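Local coordinates for beta-Lactamase/D-Alanine Carboxypeptidase (Pseudomonas syringae pv. tomato, PDB 5EVI), which probably hydrolyses beta-lactam antibiotics to substituted beta-amino acids as a class C beta-lactamase, and so probably confers antibiotic resistance, at residues Met172-Ala177 against Leu221-Tyr226; Thr201-Gly206 against Pro213-Pro218. All blocks are in the same frame, centred on the assembly; numbering follows the deposited sequence. Where two conformers were deposited one is given.

Contact 1: Met172-Ala177 against Leu221-Tyr226; sequences MPFQEA and LAAEAY
The ring of Phe174 lies flat against the side chain of Glu224, whose CG sits almost exactly over the ring centre, 3.7 Å from the centroid and 4° off the normal, a CH-pi contact. With chi1 at -177°, Phe174 swings its ring off the first turn of helix 174-186 toward the short helix 222-226. A bend at the second torsion of Glu224 returns its carboxylate over the Phe174 side chain, with OE2 3.7 Å from Phe174 CB; ring and carboxylate planes are 33° apart. Beside this overlap, Phe174 CE2 approaches Ala223 O obliquely at 3.4 Å, and CD2 touches Ala223 CB at 4.0 Å. No hydrogen bond crosses the contact, which rests on one aromatic ring. That ring also meets Thr74 and Leu77 of helix 70-83 and Ala167 of helix 156-169. Glu224 O accepts a hydrogen bond from Thr74 OG1, and Ala225 O a weak one from Lys71 NZ. Lys71 belongs to an apparent SxxK motif starting at Ser68. The helix-helix contact lies in the helical part of the fold, which in class C beta-lactamases flanks the active site.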
# COMPACT_ATOMS: atom_id res chain seq x y z
N MSE D 172 11.72 17.16 -8.62
CA MSE D 172 10.77 17.86 -7.75
C MSE D 172 10.69 17.15 -6.42
O MSE D 172 11.05 15.98 -6.33
CB MSE D 172 9.39 17.92 -8.39
CG MSE D 172 8.88 16.56 -8.86
SE MSE D 172 7.17 16.81 -9.81
CE MSE D 172 7.91 17.35 -11.56
N PRO D 173 10.20 17.84 -5.36
CA PRO D 173 10.00 17.15 -4.08
C PRO D 173 8.95 16.03 -4.16
O PRO D 173 8.04 16.10 -5.00
CB PRO D 173 9.53 18.26 -3.14
CG PRO D 173 10.01 19.52 -3.75
CD PRO D 173 9.97 19.29 -5.23
N PHE D 174 9.09 15.03 -3.29
CA PHE D 174 8.16 13.88 -3.24
C PHE D 174 6.70 14.29 -3.07
O PHE D 174 5.82 13.71 -3.70
CB PHE D 174 8.56 12.91 -2.13
CG PHE D 174 7.71 11.67 -2.06
CD1 PHE D 174 7.91 10.62 -2.94
CD2 PHE D 174 6.69 11.56 -1.11
CE1 PHE D 174 7.12 9.48 -2.88
CE2 PHE D 174 5.91 10.42 -1.05
CZ PHE D 174 6.12 9.38 -1.94
N GLN D 175 6.46 15.27 -2.20
CA GLN D 175 5.12 15.83 -1.96
C GLN D 175 4.46 16.29 -3.26
O GLN D 175 3.32 15.92 -3.53
CB GLN D 175 5.18 16.98 -0.92
CG GLN D 175 3.94 17.87 -0.82
CD GLN D 175 3.95 19.06 -1.78
OE1 GLN D 175 3.00 19.27 -2.55
NE2 GLN D 175 5.02 19.85 -1.75
N GLU D 176 5.19 17.09 -4.03
CA GLU D 176 4.71 17.61 -5.33
C GLU D 176 4.56 16.50 -6.38
O GLU D 176 3.62 16.52 -7.17
CB GLU D 176 5.63 18.73 -5.87
CG GLU D 176 5.29 19.19 -7.29
CD GLU D 176 5.96 20.49 -7.70
OE1 GLU D 176 5.62 21.55 -7.13
OE2 GLU D 176 6.81 20.45 -8.62
N ALA D 177 5.48 15.54 -6.38
CA ALA D 177 5.38 14.36 -7.27
C ALA D 177 4.08 13.58 -7.02
O ALA D 177 3.45 13.12 -7.97
CB ALA D 177 6.59 13.46 -7.12
N LEU D 221 11.14 9.69 6.13
CA LEU D 221 10.50 8.77 5.18
C LEU D 221 9.03 8.45 5.51
O LEU D 221 8.48 7.45 5.04
CB LEU D 221 11.34 7.49 4.96
CG LEU D 221 12.78 7.72 4.51
CD1 LEU D 221 13.53 6.40 4.45
CD2 LEU D 221 12.85 8.44 3.17
N ALA D 222 8.39 9.34 6.28
CA ALA D 222 7.00 9.17 6.68
C ALA D 222 6.06 9.28 5.48
O ALA D 222 5.15 8.46 5.31
CB ALA D 222 6.62 10.21 7.73
N ALA D 223 6.30 10.31 4.67
CA ALA D 223 5.50 10.55 3.46
C ALA D 223 5.66 9.41 2.46
O ALA D 223 4.69 8.99 1.82
CB ALA D 223 5.87 11.89 2.83
N GLU D 224 6.87 8.86 2.37
CA GLU D 224 7.22 7.86 1.36
C GLU D 224 6.78 6.43 1.74
O GLU D 224 6.50 5.62 0.86
CB GLU D 224 8.74 7.89 1.09
CG GLU D 224 9.30 9.20 0.50
CD GLU D 224 9.45 10.36 1.49
OE1 GLU D 224 9.17 10.19 2.68
OE2 GLU D 224 9.83 11.48 1.07
N ALA D 225 6.73 6.12 3.05
CA ALA D 225 6.43 4.77 3.55
C ALA D 225 5.00 4.56 4.05
O ALA D 225 4.47 3.45 3.92
CB ALA D 225 7.42 4.39 4.64
N TYR D 226 4.39 5.58 4.66
CA TYR D 226 3.06 5.43 5.26
C TYR D 226 2.31 6.76 5.35
O TYR D 226 1.61 7.03 6.33
CB TYR D 226 3.18 4.77 6.65
CG TYR D 226 4.17 5.47 7.59
CD1 TYR D 226 3.74 6.45 8.48
CD2 TYR D 226 5.53 5.14 7.59
CE1 TYR D 226 4.62 7.10 9.33
CE2 TYR D 226 6.43 5.78 8.45
CZ TYR D 226 5.96 6.77 9.32
OH TYR D 226 6.80 7.44 10.20

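Contact 2: Thr201-Gly206 against Pro213-Pro218; sequences TLYAQG and PVRVNP. With EDO (1,2-ethanediol), chain Q.
Arg215 lies over the ring of Tyr203 at the open end of a small two-stranded antiparallel hairpin, strands 206-207 and 213-214. Its CD is 3.9 Å from the ring centroid and CZ 4.6 Å, both over the same face, giving a CH-pi and a cation-pi contact. The guanidinium is not stacked flat: its plane is turned 63° from the ring, and the arginine passes over the tyrosine with the two side chains running in opposite directions. The chain, extended from CG to NE, carries the group to the backbone of 203-204. There NH2 donates to Tyr203 O at 3.2 Å, reaching the carbonyl from above its plane, while NE and NH2 both make weak bonds to Ala204 O. NH1 and NH2 together grip O2 of a 1,2-ethanediol, probably from the crystallisation liquor, and NH1 also donates to a water 2.6 Å from it.

One face of the Arg215 guanidinium is met by the Gln205 amide, and the two side chains cross at about a right angle. Gln205 CG packs on Pro213 CB, 3.5 Å away, and the bend at chi2 (64°) beyond it turns the amide over the guanidinium.

Further out, Glu65 OE2 ties the two segments together by accepting hydrogen bonds from both Tyr203 OH and Val216 N, and the Arg215 side chain touches the same glutamate. Backbone hydrogen bonds between Leu202 or Ala204 and Leu63, and between Gln205 and Ala50, hold 201-206 in place. The hairpin itself is set by Gly206 and Val214, a hydrogen-bonded antiparallel pair: Val214 N donates to Gly206 O at 2.8 Å, and that carbonyl oxygen also receives a CA-H...O contact from Pro213 CA, 3.2 Å away.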
# COMPACT_ATOMS: atom_id res chain seq x y z
N THR D 201 -11.84 18.90 8.08
CA THR D 201 -13.20 18.46 8.48
C THR D 201 -13.52 16.96 8.25
O THR D 201 -14.20 16.35 9.07
CB THR D 201 -14.30 19.34 7.81
OG1 THR D 201 -15.60 18.91 8.23
CG2 THR D 201 -14.23 19.31 6.28
N LEU D 202 -13.03 16.39 7.15
CA LEU D 202 -13.30 14.99 6.78
C LEU D 202 -12.30 13.96 7.34
O LEU D 202 -12.49 12.76 7.16
CB LEU D 202 -13.38 14.84 5.26
CG LEU D 202 -14.54 15.57 4.56
CD1 LEU D 202 -14.31 15.62 3.06
CD2 LEU D 202 -15.87 14.91 4.89
N TYR D 203 -11.23 14.44 7.99
CA TYR D 203 -10.20 13.58 8.57
C TYR D 203 -10.75 12.86 9.82
O TYR D 203 -11.14 13.50 10.81
CB TYR D 203 -8.95 14.42 8.92
CG TYR D 203 -7.62 13.69 9.08
CD1 TYR D 203 -6.44 14.43 9.16
CD2 TYR D 203 -7.53 12.30 9.15
CE1 TYR D 203 -5.21 13.80 9.31
CE2 TYR D 203 -6.30 11.67 9.31
CZ TYR D 203 -5.14 12.42 9.38
OH TYR D 203 -3.92 11.82 9.55
N ALA D 204 -10.78 11.54 9.77
CA ALA D 204 -11.25 10.73 10.90
C ALA D 204 -10.24 10.76 12.06
O ALA D 204 -9.06 11.01 11.85
CB ALA D 204 -11.47 9.29 10.46
N GLN D 205 -10.73 10.51 13.27
CA GLN D 205 -9.85 10.34 14.42
C GLN D 205 -9.51 8.85 14.54
O GLN D 205 -10.41 8.01 14.49
CB GLN D 205 -10.55 10.83 15.70
CG GLN D 205 -9.67 10.84 16.94
CD GLN D 205 -8.51 11.82 16.83
OE1 GLN D 205 -8.70 13.03 16.93
NE2 GLN D 205 -7.31 11.30 16.65
N GLY D 206 -8.22 8.52 14.67
CA GLY D 206 -7.79 7.16 14.96
C GLY D 206 -7.89 6.87 16.45
O GLY D 206 -7.81 7.79 17.27
N PRO D 213 -7.80 8.82 21.39
CA PRO D 213 -7.61 9.40 20.06
C PRO D 213 -6.13 9.61 19.70
O PRO D 213 -5.35 10.04 20.55
CB PRO D 213 -8.36 10.74 20.15
CG PRO D 213 -8.37 11.09 21.58
CD PRO D 213 -8.39 9.79 22.33
N VAL D 214 -5.78 9.30 18.45
CA VAL D 214 -4.41 9.46 17.96
C VAL D 214 -4.35 9.58 16.43
O VAL D 214 -5.15 8.97 15.71
CB VAL D 214 -3.52 8.27 18.41
CG1 VAL D 214 -3.90 6.98 17.69
CG2 VAL D 214 -2.04 8.59 18.21
N ARG D 215 -3.40 10.37 15.95
CA ARG D 215 -3.05 10.44 14.53
C ARG D 215 -1.53 10.34 14.40
O ARG D 215 -0.81 10.62 15.35
CB ARG D 215 -3.56 11.74 13.91
CG ARG D 215 -5.07 11.83 13.78
CD ARG D 215 -5.47 13.06 12.99
NE ARG D 215 -6.92 13.14 12.77
CZ ARG D 215 -7.80 13.73 13.58
NH1 ARG D 215 -7.43 14.31 14.73
NH2 ARG D 215 -9.09 13.74 13.25
N VAL D 216 -1.06 9.95 13.21
CA VAL D 216 0.37 9.72 12.97
C VAL D 216 1.24 10.94 13.24
O VAL D 216 0.80 12.08 13.03
CB VAL D 216 0.68 9.20 11.54
CG1 VAL D 216 0.20 7.77 11.36
CG2 VAL D 216 0.12 10.12 10.45
N ASN D 217 2.45 10.70 13.73
CA ASN D 217 3.45 11.74 13.91
C ASN D 217 4.25 11.93 12.63
O ASN D 217 4.27 11.03 11.78
CB ASN D 217 4.40 11.40 15.06
CG ASN D 217 3.74 11.53 16.42
OD1 ASN D 217 3.12 12.55 16.72
ND2 ASN D 217 3.89 10.51 17.26
N PRO D 218 4.93 13.09 12.48
CA PRO D 218 5.87 13.22 11.37
C PRO D 218 7.10 12.34 11.59
O PRO D 218 7.31 11.82 12.69
CB PRO D 218 6.24 14.71 11.40
CG PRO D 218 6.03 15.13 12.81
CD PRO D 218 4.86 14.32 13.30
C1 EDO Q . -12.09 16.10 16.02
O1 EDO Q . -12.50 15.11 15.07
C2 EDO Q . -10.61 15.90 16.35
O2 EDO Q . -9.89 15.61 15.15
O HOH W 1 -5.28 14.08 16.15

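How the contacts relate
Contact 2 is nested along the chain inside the loop closed by contact 1, and the segments 213-218 and 221-226 follow each other closely, yet the two sites do not touch and their centres are 19 Å apart. Contact 1 joins two helices around a buried phenylalanine and depends on apolar and CH-pi packing, with no hydrogen bond across it. Contact 2 lies farther from the centre of the chain, about 18 Å against 14 Å, and joins loop and hairpin through an arginine shared among carbonyls, a tyrosine face, a water and a bound ethanediol. Aliphatic carbon over an aromatic face recurs in both, supplied by glutamate in one and arginine in the other.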